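Long-range contacts in phosphoserine aminotransferase (Bacillus alcalophilus, PDB 4AZJ), which catalyses the pyridoxal-phosphate-dependent, reversible conversion of 3-phosphohydroxypyruvate to phosphoserine in serine biosynthesis, with glutamate as the amino donor: residues A[296-301]-A[332-337]; A[5-10]-A[322-327]; A[272-277]-A[344-349]. All coordinates share one frame; numbering follows the deposited sequence.

The three contacts lie on one side of the chain's centre and illustrate how a small domain can be built around a little antiparallel sheet. Contact 1 pairs two of its strands, 298-302 and 333-336. Contact 2, with its centre about 8 Å away, pairs strand 5-6 with strand 321-322 and the loop that leads from it to strand 333-336. Contact 3, about 11 Å from contact 1 and 14 Å from contact 2 between centres, joins helices 259-279 and 343-359. Along the chain contact 1 is nested within contact 3, and contact 2 crosses both. Contacts 1 and 2 place Arg334 and His327 on the bound phosphoserine, while contact 3 backs the sheet away from it.

Contact 1: A[296-301]-A[332-337]; sequences LMNVTF and GCRASI. With SEP (phosphoserine), chain C.
Val299 and Ala335 face each other as a hydrogen-bonded pair of antiparallel strands, with Ala335 N donating to Val299 O at 2.8 Å and Val299 N donating to Ala335 O. Phe301 and Cys333 form the next such pair, and beyond the strand ends Ile337 N continues the pattern to Met297 O in an almost straight bond (N-H...O 178°). A water spans Leu296 O and Ile337 O.

Asn298, Thr300, Arg334 and Ser336 share one face. Asn298 ND2 reaches Ser336 OG at 2.9 Å, with the hydroxyl close to the amide plane; because ND2 also bonds Tyr338 OH and OD1 accepts from Asn150 ND2, the amide is fixed in its rotation. Arg334 is extended until its bend at chi3 (57°), and its guanidinium then grips the phosphoserine carboxylate twice, NH1 to OXT at 3.0 Å and NH2 to O at 2.8 Å. Thr152 O takes a further bond from NH1. An arginine holding the substrate carboxylate from the small domain is a familiar feature of fold type I aminotransferases. Alongside, Thr300 lends its methyl CG2 to Arg334 CG at 3.9 Å, while its hydroxyl bonds Tyr154 O.

The other face, with Val299, Phe301, Cys333 and Ala335, is apolar. Cys333 CB sits over one face of the Phe301 ring, 3.6 Å from its centroid, in a CH-pi contact, with SG placed obliquely, and Ile337 CD1 meets Val299 CG2 at 3.8 Å.

Strand 286-287 flanks strand 298-302 on its far side. Helix 259-279 covers Val299, helix 343-359 packs on Phe301, Ala335 and Ile337, and helix 306-318 closes over Phe301 and Cys333.

Contact 2: A[5-10]-A[322-327]; sequences FNFNAG and VGLNGH. With SEP (phosphoserine), chain C.
Asn6 and Val322 form a parallel bridge, whose bonds run from Val322 N to Phe5 O at 2.8 Å and from Phe7 N to Val322 O, the latter within the carbonyl plane. Beside this backbone pairing, the side chain of Asn8 runs obliquely past that of Val322. Asn8 CG stands anti to its carbonyl carbon (chi1 -83°), which brings Asn8 OD1 to 3.6 Å from Val322 CG1 and 3.3 Å from Gly323 CA. Gly323 has a positive phi, and any beta carbon there would collide with that same OD1, so two separate constraints favour glycine. The other end of the amide is committed elsewhere, since Asn8 ND2 donates to Glu38 O of the second subunit.

Asn6 folds back along its own segment, where OD1 accepts from Asn8 N at 3.0 Å in an Asx turn just after the short strand. Through the Asn6-Val322 bridge the N-terminal segment joins the C-terminal part of the chain within the small domain, as in other fold type I enzymes, and leads toward the active site at the dimer interface. A water continues the connection, accepting from Ala9 N and donating to Gly323 O at 2.9 Å.

Farther along, both segments border the phosphoserine. Ala9 CB lies 3.6 Å from atom O of the phosphoserine carboxylate. In His327, CG is anti to the backbone N (chi1 -171°), a conformation that directs the ring edge at the phosphate: NE2 donates to O3P at 2.8 Å in a nearly straight bond, while ND1 is hydrogen-bonded to Ser329 OG.

Contact 3: A[272-277]-A[344-349]; sequences KIIYDT and DACIAL. With NA (sodium ion), chain G.
Ile274 meets Cys346 and Leu349 across two helices that run nearly parallel, their axes 9.1 Å apart and inclined by 13°. From CB the side chain forks, and both branches turn to the same methyl: CG2 and CG1 each come within about van der Waals range of Leu349 CD2, CG1 at 4.1 Å. With chi2 near anti (170°), the chain ends in CD1, which touches Leu349 CD2 at 3.8 Å and Cys346 SG at 3.9 Å. The Ile274 and Leu349 side chains cross at about a right angle. An alanine here would lose CG1, CG2 and CD1 and would probably leave Leu349 CD2 and Cys346 SG without their apolar partner between the helices.

One residue earlier, Ile273 CG2 rests on Cys346 O at 3.7 Å and CD1 on Ile347 CG1. Away from this seam, Asp276 OD1 binds a sodium ion at 2.6 Å together with Asp279, while Asp276 OD2 forms a salt bridge with Lys272.

Ile274 also packs on Val299 of strand 298-302, and the whole arrangement, neighbouring helices laid over a small antiparallel sheet, is consistent with the alpha/beta small domain of fold type I aminotransferases.

Contact 1: A[296-301]-A[332-337]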
ATOM      1  N   LEU A 296     -27.090  -3.196   2.157  1.00  9.45           N
ATOM      2  CA  LEU A 296     -26.955  -4.632   1.911  1.00  9.46           C
ATOM      3  C   LEU A 296     -25.587  -5.163   2.302  1.00 10.84           C
ATOM      4  O   LEU A 296     -25.385  -6.361   2.299  1.00 12.30           O
ATOM      5  CB  LEU A 296     -27.216  -4.926   0.438  1.00 11.31           C
ATOM      6  CG  LEU A 296     -28.598  -4.545  -0.097  1.00 12.50           C
ATOM      7  CD1 LEU A 296     -28.708  -4.783  -1.599  1.00 13.72           C
ATOM      8  CD2 LEU A 296     -29.672  -5.333   0.640  1.00 15.06           C
ATOM      9  N   MET A 297     -24.675  -4.268   2.682  1.00  8.97           N
ATOM     10  CA  MET A 297     -23.284  -4.584   2.990  1.00 11.21           C
ATOM     11  C   MET A 297     -22.922  -4.524   4.469  1.00  8.94           C
ATOM     12  O   MET A 297     -22.061  -5.260   4.909  1.00  9.07           O
ATOM     13  CB  MET A 297     -22.364  -3.620   2.238  1.00  9.18           C
ATOM     14  CG  MET A 297     -22.472  -3.765   0.731  1.00 13.21           C
ATOM     15  SD  MET A 297     -21.556  -5.208   0.090  1.00 12.78           S
ATOM     16  CE  MET A 297     -22.884  -6.410  -0.139  1.00 11.64           C
ATOM     17  N   ASN A 298     -23.543  -3.615   5.231  1.00  9.18           N
ATOM     18  CA  ASN A 298     -23.233  -3.476   6.651  1.00  8.99           C
ATOM     19  C   ASN A 298     -24.530  -3.282   7.404  1.00 11.72           C
ATOM     20  O   ASN A 298     -25.204  -2.279   7.207  1.00 11.61           O
ATOM     21  CB  ASN A 298     -22.320  -2.255   6.921  1.00  9.49           C
ATOM     22  CG  ASN A 298     -21.059  -2.254   6.097  1.00  9.87           C
ATOM     23  OD1 ASN A 298     -21.039  -1.667   4.999  1.00 11.12           O
ATOM     24  ND2 ASN A 298     -20.005  -2.889   6.596  1.00  9.88           N
ATOM     25  N   VAL A 299     -24.872  -4.260   8.236  1.00  9.96           N
ATOM     26  CA  VAL A 299     -26.141  -4.239   8.969  1.00 10.82           C
ATOM     27  C   VAL A 299     -25.870  -3.782  10.407  1.00  9.82           C
ATOM     28  O   VAL A 299     -25.247  -4.491  11.199  1.00 10.05           O
ATOM     29  CB  VAL A 299     -26.789  -5.641   8.985  1.00 10.82           C
ATOM     30  CG1 VAL A 299     -28.134  -5.585   9.732  1.00 11.71           C
ATOM     31  CG2 VAL A 299     -27.005  -6.107   7.562  1.00 11.84           C
ATOM     32  N   THR A 300     -26.354  -2.581  10.738  1.00 10.10           N
ATOM     33  CA  THR A 300     -26.057  -2.003  12.039  1.00  9.28           C
ATOM     34  C   THR A 300     -27.270  -2.069  12.971  1.00 10.77           C
ATOM     35  O   THR A 300     -28.404  -1.799  12.564  1.00 12.24           O
ATOM     36  CB  THR A 300     -25.641  -0.551  11.868  1.00  9.81           C
ATOM     37  OG1 THR A 300     -26.617   0.115  11.072  1.00 11.95           O
ATOM     38  CG2 THR A 300     -24.292  -0.506  11.184  1.00 11.71           C
ATOM     39  N   PHE A 301     -27.034  -2.451  14.214  1.00  9.45           N
ATOM     40  CA  PHE A 301     -28.168  -2.636  15.140  1.00 10.49           C
ATOM     41  C   PHE A 301     -27.690  -2.578  16.549  1.00 10.76           C
ATOM     42  O   PHE A 301     -26.506  -2.691  16.851  1.00 11.62           O
ATOM     43  CB  PHE A 301     -28.931  -3.952  14.856  1.00 11.10           C
ATOM     44  CG  PHE A 301     -28.130  -5.220  15.052  1.00  9.64           C
ATOM     45  CD1 PHE A 301     -27.348  -5.735  14.022  1.00 11.89           C
ATOM     46  CD2 PHE A 301     -28.164  -5.929  16.254  1.00 11.37           C
ATOM     47  CE1 PHE A 301     -26.643  -6.907  14.193  1.00 11.43           C
ATOM     48  CE2 PHE A 301     -27.445  -7.096  16.429  1.00 13.06           C
ATOM     49  CZ  PHE A 301     -26.667  -7.593  15.391  1.00 12.54           C
ATOM     50  N   GLY A 332     -22.730  -0.331  19.517  1.00 15.36           N
ATOM     51  CA  GLY A 332     -23.680  -1.287  18.985  1.00 12.76           C
ATOM     52  C   GLY A 332     -23.004  -2.445  18.272  1.00  9.87           C
ATOM     53  O   GLY A 332     -21.908  -2.861  18.637  1.00 11.90           O
ATOM     54  N   CYS A 333     -23.701  -2.962  17.274  1.00 11.15           N
ATOM     55  CA  CYS A 333     -23.307  -4.133  16.501  1.00 11.51           C
ATOM     56  C   CYS A 333     -23.303  -3.772  15.025  1.00 10.27           C
ATOM     57  O   CYS A 333     -24.060  -2.911  14.547  1.00 10.79           O
ATOM     58  CB  CYS A 333     -24.297  -5.272  16.699  1.00 11.68           C
ATOM     59  SG  CYS A 333     -24.541  -5.695  18.457  1.00 13.95           S
ATOM     60  N   ARG A 334     -22.436  -4.432  14.283  1.00  9.56           N
ATOM     61  CA  ARG A 334     -22.411  -4.279  12.846  1.00  9.03           C
ATOM     62  C   ARG A 334     -22.034  -5.610  12.247  1.00  9.97           C
ATOM     63  O   ARG A 334     -20.938  -6.128  12.469  1.00 10.36           O
ATOM     64  CB  ARG A 334     -21.409  -3.179  12.450  1.00  8.77           C
ATOM     65  CG  ARG A 334     -21.261  -3.005  10.949  1.00 10.68           C
ATOM     66  CD  ARG A 334     -20.381  -1.815  10.543  1.00 10.01           C
ATOM     67  NE  ARG A 334     -19.050  -1.890  11.105  1.00  9.64           N
ATOM     68  CZ  ARG A 334     -18.060  -1.048  10.796  1.00 10.12           C
ATOM     69  NH1 ARG A 334     -18.274  -0.098   9.893  1.00 11.10           N
ATOM     70  NH2 ARG A 334     -16.894  -1.167  11.408  1.00 10.58           N
ATOM     71  N   ALA A 335     -22.965  -6.168  11.488  1.00  9.42           N
ATOM     72  CA  ALA A 335     -22.682  -7.356  10.701  1.00 10.21           C
ATOM     73  C   ALA A 335     -22.313  -6.954   9.277  1.00  9.76           C
ATOM     74  O   ALA A 335     -23.176  -6.571   8.492  1.00 10.05           O
ATOM     75  CB  ALA A 335     -23.907  -8.310  10.691  1.00 11.37           C
ATOM     76  N   SER A 336     -21.022  -7.040   8.957  1.00 10.12           N
ATOM     77  CA  SER A 336     -20.574  -6.739   7.616  1.00  9.62           C
ATOM     78  C   SER A 336     -20.672  -7.994   6.768  1.00  8.63           C
ATOM     79  O   SER A 336     -20.138  -9.049   7.142  1.00 10.07           O
ATOM     80  CB  SER A 336     -19.149  -6.184   7.641  1.00 10.79           C
ATOM     81  OG  SER A 336     -19.091  -4.978   8.397  1.00  9.83           O
ATOM     82  N   ILE A 337     -21.380  -7.853   5.661  1.00  9.05           N
ATOM     83  CA  ILE A 337     -21.804  -8.961   4.843  1.00  9.34           C
ATOM     84  C   ILE A 337     -21.454  -8.718   3.364  1.00 11.28           C
ATOM     85  O   ILE A 337     -22.261  -8.866   2.431  1.00 12.42           O
ATOM     86  CB  ILE A 337     -23.312  -9.251   5.039  1.00 10.16           C
ATOM     87  CG1 ILE A 337     -24.168  -7.992   4.926  1.00 10.52           C
ATOM     88  CG2 ILE A 337     -23.537  -9.879   6.423  1.00 12.22           C
ATOM     89  CD1 ILE A 337     -25.666  -8.320   4.823  1.00 12.61           C
TER
HETATM   90  N   SEP C 500     -14.034   1.629   6.823  1.00 14.07           N
HETATM   91  CA  SEP C 500     -13.785   0.680   7.878  1.00 11.68           C
HETATM   92  CB  SEP C 500     -12.470   0.874   8.634  1.00 11.52           C
HETATM   93  OG  SEP C 500     -12.578   1.923   9.592  1.00 10.98           O
HETATM   94  C   SEP C 500     -14.959   0.608   8.827  1.00 12.44           C
HETATM   95  O   SEP C 500     -14.845  -0.191   9.778  1.00 10.77           O
HETATM   96  OXT SEP C 500     -15.972   1.312   8.608  1.00 10.92           O
HETATM   97  P   SEP C 500     -11.481   2.141  10.704  1.00 11.04           P
HETATM   98  O1P SEP C 500     -11.530   0.968  11.662  1.00 12.80           O
HETATM   99  O2P SEP C 500     -10.123   2.172  10.007  1.00 11.49           O
HETATM  100  O3P SEP C 500     -11.899   3.439  11.349  1.00 11.83           O
HETATM  101  O   HOH W   1     -24.970  -9.044   1.593  1.00 15.47           O

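Contact 2: A[5-10]-A[322-327]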
ATOM      1  N   PHE A   5     -17.333 -17.263  11.779  1.00 10.04           N
ATOM      2  CA  PHE A   5     -18.289 -16.466  11.053  1.00 10.77           C
ATOM      3  C   PHE A   5     -17.658 -15.076  10.965  1.00 12.90           C
ATOM      4  O   PHE A   5     -17.604 -14.340  11.969  1.00 11.52           O
ATOM      5  CB  PHE A   5     -19.658 -16.447  11.749  1.00  9.27           C
ATOM      6  CG  PHE A   5     -20.135 -17.801  12.166  1.00  9.22           C
ATOM      7  CD1 PHE A   5     -20.548 -18.733  11.232  1.00 10.55           C
ATOM      8  CD2 PHE A   5     -20.118 -18.146  13.489  1.00 10.50           C
ATOM      9  CE1 PHE A   5     -20.944 -19.995  11.651  1.00 10.56           C
ATOM     10  CE2 PHE A   5     -20.544 -19.419  13.914  1.00 12.88           C
ATOM     11  CZ  PHE A   5     -20.947 -20.323  12.970  1.00 10.77           C
ATOM     12  N   ASN A   6     -17.116 -14.758   9.801  1.00 10.74           N
ATOM     13  CA  ASN A   6     -16.269 -13.575   9.659  1.00  9.65           C
ATOM     14  C   ASN A   6     -17.075 -12.383   9.150  1.00  8.90           C
ATOM     15  O   ASN A   6     -17.296 -12.206   7.952  1.00 10.43           O
ATOM     16  CB  ASN A   6     -15.107 -13.860   8.725  1.00  9.90           C
ATOM     17  CG  ASN A   6     -14.107 -12.740   8.714  1.00 11.25           C
ATOM     18  OD1 ASN A   6     -14.371 -11.669   9.268  1.00 10.77           O
ATOM     19  ND2 ASN A   6     -12.967 -12.957   8.065  1.00 11.13           N
ATOM     20  N   PHE A   7     -17.509 -11.552  10.096  1.00  8.88           N
ATOM     21  CA  PHE A   7     -18.257 -10.339   9.805  1.00  8.87           C
ATOM     22  C   PHE A   7     -17.375  -9.098   9.918  1.00 10.90           C
ATOM     23  O   PHE A   7     -17.877  -7.995  10.126  1.00  9.99           O
ATOM     24  CB  PHE A   7     -19.423 -10.235  10.808  1.00  8.65           C
ATOM     25  CG  PHE A   7     -20.538 -11.229  10.527  1.00  8.64           C
ATOM     26  CD1 PHE A   7     -21.441 -10.969   9.539  1.00 10.24           C
ATOM     27  CD2 PHE A   7     -20.652 -12.418  11.217  1.00 11.42           C
ATOM     28  CE1 PHE A   7     -22.458 -11.835   9.247  1.00 10.34           C
ATOM     29  CE2 PHE A   7     -21.700 -13.294  10.900  1.00  9.40           C
ATOM     30  CZ  PHE A   7     -22.571 -13.003   9.929  1.00  9.30           C
ATOM     31  N   ASN A   8     -16.077  -9.277   9.717  1.00  9.59           N
ATOM     32  CA  ASN A   8     -15.142  -8.152   9.770  1.00  8.92           C
ATOM     33  C   ASN A   8     -15.485  -7.105   8.723  1.00  9.70           C
ATOM     34  O   ASN A   8     -15.868  -7.416   7.612  1.00 10.30           O
ATOM     35  CB  ASN A   8     -13.705  -8.611   9.568  1.00  9.67           C
ATOM     36  CG  ASN A   8     -13.045  -9.117  10.824  1.00 10.05           C
ATOM     37  OD1 ASN A   8     -13.420  -8.746  11.935  1.00 12.30           O
ATOM     38  ND2 ASN A   8     -12.022  -9.959  10.664  1.00  9.92           N
ATOM     39  N   ALA A   9     -15.312  -5.839   9.112  1.00  8.55           N
ATOM     40  CA  ALA A   9     -15.719  -4.685   8.327  1.00 10.87           C
ATOM     41  C   ALA A   9     -14.691  -4.222   7.295  1.00 10.01           C
ATOM     42  O   ALA A   9     -14.984  -3.321   6.545  1.00 11.38           O
ATOM     43  CB  ALA A   9     -16.046  -3.537   9.242  1.00 10.73           C
ATOM     44  N   GLY A  10     -13.515  -4.830   7.308  1.00  9.83           N
ATOM     45  CA  GLY A  10     -12.448  -4.464   6.379  1.00  9.59           C
ATOM     46  C   GLY A  10     -11.147  -4.239   7.108  1.00 10.61           C
ATOM     47  O   GLY A  10     -11.097  -3.426   8.012  1.00 14.80           O
ATOM     48  N   VAL A 322     -16.729 -13.239  14.436  1.00  8.73           N
ATOM     49  CA  VAL A 322     -15.618 -12.314  14.402  1.00 10.46           C
ATOM     50  C   VAL A 322     -16.088 -10.999  13.795  1.00  9.44           C
ATOM     51  O   VAL A 322     -16.735 -10.958  12.750  1.00 10.63           O
ATOM     52  CB  VAL A 322     -14.453 -12.894  13.545  1.00 12.35           C
ATOM     53  CG1 VAL A 322     -13.280 -11.946  13.518  1.00 11.74           C
ATOM     54  CG2 VAL A 322     -14.023 -14.223  14.142  1.00 13.99           C
ATOM     55  N   GLY A 323     -15.772  -9.899  14.482  1.00 10.37           N
ATOM     56  CA  GLY A 323     -15.989  -8.575  13.927  1.00 11.46           C
ATOM     57  C   GLY A 323     -17.368  -7.972  14.058  1.00 11.63           C
ATOM     58  O   GLY A 323     -17.675  -6.998  13.394  1.00 11.26           O
ATOM     59  N   LEU A 324     -18.224  -8.552  14.896  1.00 10.86           N
ATOM     60  CA  LEU A 324     -19.603  -8.114  15.000  0.73 11.49           C
ATOM     61  C   LEU A 324     -19.796  -6.850  15.831  1.00 12.17           C
ATOM     62  O   LEU A 324     -20.863  -6.238  15.787  1.00 14.41           O
ATOM     63  CB  LEU A 324     -20.427  -9.289  15.560  0.73 10.78           C
ATOM     64  CG  LEU A 324     -21.940  -9.288  15.438  0.73 11.80           C
ATOM     65  CD1 LEU A 324     -22.446  -9.191  13.991  0.73 15.83           C
ATOM     66  CD2 LEU A 324     -22.473 -10.557  16.112  0.73 13.90           C
ATOM     67  N   ASN A 325     -18.793  -6.459  16.595  1.00 11.49           N
ATOM     68  CA  ASN A 325     -18.875  -5.204  17.321  0.58 14.03           C
ATOM     69  C   ASN A 325     -18.994  -4.040  16.347  1.00 17.07           C
ATOM     70  O   ASN A 325     -18.374  -4.038  15.296  1.00 16.70           O
ATOM     71  CB  ASN A 325     -17.655  -5.034  18.184  0.58 17.17           C
ATOM     72  CG  ASN A 325     -16.397  -5.140  17.385  0.58 18.83           C
ATOM     73  OD1 ASN A 325     -15.973  -6.242  17.005  0.58 19.68           O
ATOM     74  ND2 ASN A 325     -15.807  -3.995  17.081  0.58 26.61           N
ATOM     75  N   GLY A 326     -19.833  -3.068  16.666  1.00 11.49           N
ATOM     76  CA  GLY A 326     -19.913  -1.887  15.849  1.00 13.11           C
ATOM     77  C   GLY A 326     -18.588  -1.144  15.818  1.00 10.78           C
ATOM     78  O   GLY A 326     -17.705  -1.314  16.659  1.00 13.20           O
ATOM     79  N   HIS A 327     -18.492  -0.247  14.842  1.00 11.77           N
ATOM     80  CA  HIS A 327     -17.324   0.622  14.788  1.00 12.06           C
ATOM     81  C   HIS A 327     -17.209   1.335  16.126  1.00 14.08           C
ATOM     82  O   HIS A 327     -18.220   1.800  16.670  1.00 13.90           O
ATOM     83  CB  HIS A 327     -17.464   1.603  13.645  1.00 10.28           C
ATOM     84  CG  HIS A 327     -16.223   2.392  13.367  1.00 11.71           C
ATOM     85  ND1 HIS A 327     -15.950   3.578  14.011  1.00 12.62           N
ATOM     86  CD2 HIS A 327     -15.193   2.184  12.508  1.00 10.90           C
ATOM     87  CE1 HIS A 327     -14.808   4.073  13.560  1.00 13.34           C
ATOM     88  NE2 HIS A 327     -14.328   3.251  12.642  1.00 12.57           N
TER
HETATM   89  N   SEP C 500     -14.034   1.629   6.823  1.00 14.07           N
HETATM   90  CA  SEP C 500     -13.785   0.680   7.878  1.00 11.68           C
HETATM   91  CB  SEP C 500     -12.470   0.874   8.634  1.00 11.52           C
HETATM   92  OG  SEP C 500     -12.578   1.923   9.592  1.00 10.98           O
HETATM   93  C   SEP C 500     -14.959   0.608   8.827  1.00 12.44           C
HETATM   94  O   SEP C 500     -14.845  -0.191   9.778  1.00 10.77           O
HETATM   95  OXT SEP C 500     -15.972   1.312   8.608  1.00 10.92           O
HETATM   96  P   SEP C 500     -11.481   2.141  10.704  1.00 11.04           P
HETATM   97  O1P SEP C 500     -11.530   0.968  11.662  1.00 12.80           O
HETATM   98  O2P SEP C 500     -10.123   2.172  10.007  1.00 11.49           O
HETATM   99  O3P SEP C 500     -11.899   3.439  11.349  1.00 11.83           O
HETATM  100  O   HOH W   2     -15.448  -5.644  12.179  1.00 22.97           O

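Contact 3: A[272-277]-A[344-349]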
ATOM      1  N   LYS A 272     -31.398 -10.013   3.749  1.00 12.17           N
ATOM      2  CA  LYS A 272     -32.783 -10.274   4.160  1.00 12.82           C
ATOM      3  C   LYS A 272     -32.847 -11.173   5.388  1.00 14.18           C
ATOM      4  O   LYS A 272     -33.676 -10.966   6.282  1.00 12.65           O
ATOM      5  CB  LYS A 272     -33.571 -10.876   2.999  1.00 14.56           C
ATOM      6  CG  LYS A 272     -35.012 -11.280   3.346  1.00 18.59           C
ATOM      7  CD  LYS A 272     -35.756 -11.687   2.071  1.00 22.57           C
ATOM      8  CE  LYS A 272     -37.072 -12.405   2.414  1.00 38.39           C
ATOM      9  NZ  LYS A 272     -37.927 -11.539   3.260  1.00 35.96           N
ATOM     10  N   ILE A 273     -31.961 -12.163   5.470  1.00 12.69           N
ATOM     11  CA  ILE A 273     -31.937 -13.044   6.621  1.00 12.28           C
ATOM     12  C   ILE A 273     -31.771 -12.234   7.880  1.00 12.85           C
ATOM     13  O   ILE A 273     -32.472 -12.459   8.880  1.00 13.24           O
ATOM     14  CB  ILE A 273     -30.832 -14.097   6.506  1.00 13.97           C
ATOM     15  CG1 ILE A 273     -31.221 -15.099   5.414  1.00 15.83           C
ATOM     16  CG2 ILE A 273     -30.596 -14.795   7.828  1.00 18.53           C
ATOM     17  CD1 ILE A 273     -30.099 -16.013   5.005  1.00 19.85           C
ATOM     18  N   ILE A 274     -30.870 -11.254   7.850  1.00 10.01           N
ATOM     19  CA  ILE A 274     -30.555 -10.519   9.057  1.00 10.65           C
ATOM     20  C   ILE A 274     -31.624  -9.475   9.340  1.00 12.62           C
ATOM     21  O   ILE A 274     -32.085  -9.358  10.486  1.00 11.30           O
ATOM     22  CB  ILE A 274     -29.147  -9.891   9.010  1.00 10.48           C
ATOM     23  CG1 ILE A 274     -28.127 -10.989   8.709  1.00 12.46           C
ATOM     24  CG2 ILE A 274     -28.831  -9.229  10.336  1.00 11.75           C
ATOM     25  CD1 ILE A 274     -26.736 -10.443   8.388  1.00 14.78           C
ATOM     26  N   TYR A 275     -32.028  -8.731   8.321  1.00  9.83           N
ATOM     27  CA  TYR A 275     -33.045  -7.690   8.538  1.00 10.05           C
ATOM     28  C   TYR A 275     -34.375  -8.297   8.991  1.00 12.66           C
ATOM     29  O   TYR A 275     -35.040  -7.688   9.826  1.00 12.27           O
ATOM     30  CB  TYR A 275     -33.250  -6.807   7.310  1.00 12.03           C
ATOM     31  CG  TYR A 275     -32.132  -5.804   7.080  1.00 12.18           C
ATOM     32  CD1 TYR A 275     -31.800  -4.893   8.061  1.00 11.10           C
ATOM     33  CD2 TYR A 275     -31.408  -5.790   5.874  1.00 13.08           C
ATOM     34  CE1 TYR A 275     -30.784  -3.963   7.885  1.00 12.00           C
ATOM     35  CE2 TYR A 275     -30.379  -4.846   5.679  1.00 10.63           C
ATOM     36  CZ  TYR A 275     -30.088  -3.960   6.694  1.00 10.26           C
ATOM     37  OH  TYR A 275     -29.076  -3.033   6.486  1.00 11.63           O
ATOM     38  N   ASP A 276     -34.768  -9.438   8.439  1.00 11.92           N
ATOM     39  CA  ASP A 276     -36.009 -10.074   8.910  1.00 12.24           C
ATOM     40  C   ASP A 276     -35.880 -10.459  10.381  1.00 13.62           C
ATOM     41  O   ASP A 276     -36.835 -10.321  11.159  1.00 13.22           O
ATOM     42  CB  ASP A 276     -36.365 -11.319   8.091  1.00 12.46           C
ATOM     43  CG  ASP A 276     -36.918 -11.004   6.716  1.00 14.64           C
ATOM     44  OD1 ASP A 276     -37.190  -9.845   6.398  1.00 18.47           O
ATOM     45  OD2 ASP A 276     -37.103 -11.961   5.924  1.00 23.29           O
ATOM     46  N   THR A 277     -34.717 -10.925  10.812  1.00 10.99           N
ATOM     47  CA  THR A 277     -34.489 -11.254  12.195  1.00  8.90           C
ATOM     48  C   THR A 277     -34.637 -10.026  13.107  1.00 11.14           C
ATOM     49  O   THR A 277     -35.317 -10.070  14.162  1.00 12.67           O
ATOM     50  CB  THR A 277     -33.101 -11.903  12.379  1.00 12.58           C
ATOM     51  OG1 THR A 277     -33.017 -13.021  11.469  1.00 13.12           O
ATOM     52  CG2 THR A 277     -32.902 -12.369  13.801  1.00 13.07           C
ATOM     53  N   ASP A 344     -24.311 -18.811   4.869  1.00 11.61           N
ATOM     54  CA  ASP A 344     -24.464 -19.624   6.056  1.00 10.44           C
ATOM     55  C   ASP A 344     -23.947 -18.992   7.343  1.00 10.91           C
ATOM     56  O   ASP A 344     -24.339 -19.363   8.447  1.00 12.19           O
ATOM     57  CB  ASP A 344     -23.910 -21.041   5.810  1.00 12.91           C
ATOM     58  CG  ASP A 344     -24.782 -21.791   4.822  1.00 14.36           C
ATOM     59  OD1 ASP A 344     -25.884 -22.224   5.242  1.00 15.21           O
ATOM     60  OD2 ASP A 344     -24.452 -21.845   3.620  1.00 16.49           O
ATOM     61  N   ALA A 345     -23.062 -18.005   7.204  1.00  9.92           N
ATOM     62  CA  ALA A 345     -22.676 -17.192   8.348  1.00 11.21           C
ATOM     63  C   ALA A 345     -23.865 -16.316   8.802  1.00  9.09           C
ATOM     64  O   ALA A 345     -24.063 -16.112  10.008  1.00  9.94           O
ATOM     65  CB  ALA A 345     -21.477 -16.298   8.009  1.00 11.96           C
ATOM     66  N   CYS A 346     -24.628 -15.817   7.823  1.00 10.44           N
ATOM     67  CA  CYS A 346     -25.843 -15.035   8.115  1.00 10.28           C
ATOM     68  C   CYS A 346     -26.892 -15.917   8.813  1.00 12.77           C
ATOM     69  O   CYS A 346     -27.538 -15.467   9.779  1.00 10.54           O
ATOM     70  CB  CYS A 346     -26.387 -14.390   6.870  1.00  9.80           C
ATOM     71  SG  CYS A 346     -25.176 -13.228   6.123  1.00 13.35           S
ATOM     72  N   ILE A 347     -27.039 -17.166   8.351  1.00 10.32           N
ATOM     73  CA  ILE A 347     -27.919 -18.124   9.011  1.00 11.32           C
ATOM     74  C   ILE A 347     -27.486 -18.321  10.452  1.00 10.54           C
ATOM     75  O   ILE A 347     -28.311 -18.323  11.360  1.00 11.05           O
ATOM     76  CB  ILE A 347     -27.955 -19.441   8.208  1.00 10.90           C
ATOM     77  CG1 ILE A 347     -28.672 -19.198   6.899  1.00 13.44           C
ATOM     78  CG2 ILE A 347     -28.615 -20.554   8.992  1.00 13.02           C
ATOM     79  CD1 ILE A 347     -28.571 -20.335   5.923  1.00 21.32           C
ATOM     80  N   ALA A 348     -26.187 -18.479  10.700  1.00  8.74           N
ATOM     81  CA  ALA A 348     -25.674 -18.650  12.042  1.00 10.48           C
ATOM     82  C   ALA A 348     -25.945 -17.408  12.906  1.00  9.72           C
ATOM     83  O   ALA A 348     -26.272 -17.521  14.069  1.00 10.94           O
ATOM     84  CB  ALA A 348     -24.175 -18.991  12.035  1.00 11.66           C
ATOM     85  N   LEU A 349     -25.762 -16.236  12.310  1.00  9.64           N
ATOM     86  CA  LEU A 349     -26.066 -15.007  13.046  1.00  9.98           C
ATOM     87  C   LEU A 349     -27.538 -14.942  13.439  1.00  9.43           C
ATOM     88  O   LEU A 349     -27.858 -14.588  14.561  1.00 11.08           O
ATOM     89  CB  LEU A 349     -25.644 -13.790  12.226  1.00  9.46           C
ATOM     90  CG  LEU A 349     -25.978 -12.441  12.887  1.00 10.76           C
ATOM     91  CD1 LEU A 349     -25.274 -12.267  14.194  1.00  9.80           C
ATOM     92  CD2 LEU A 349     -25.604 -11.310  11.958  1.00 12.77           C
TER
HETATM   93 NA    NA G1363     -36.845  -7.254   6.697  1.00 34.94          NA
HETATM   94  O   HOH W   3     -35.508  -7.064   4.245  1.00 27.80           O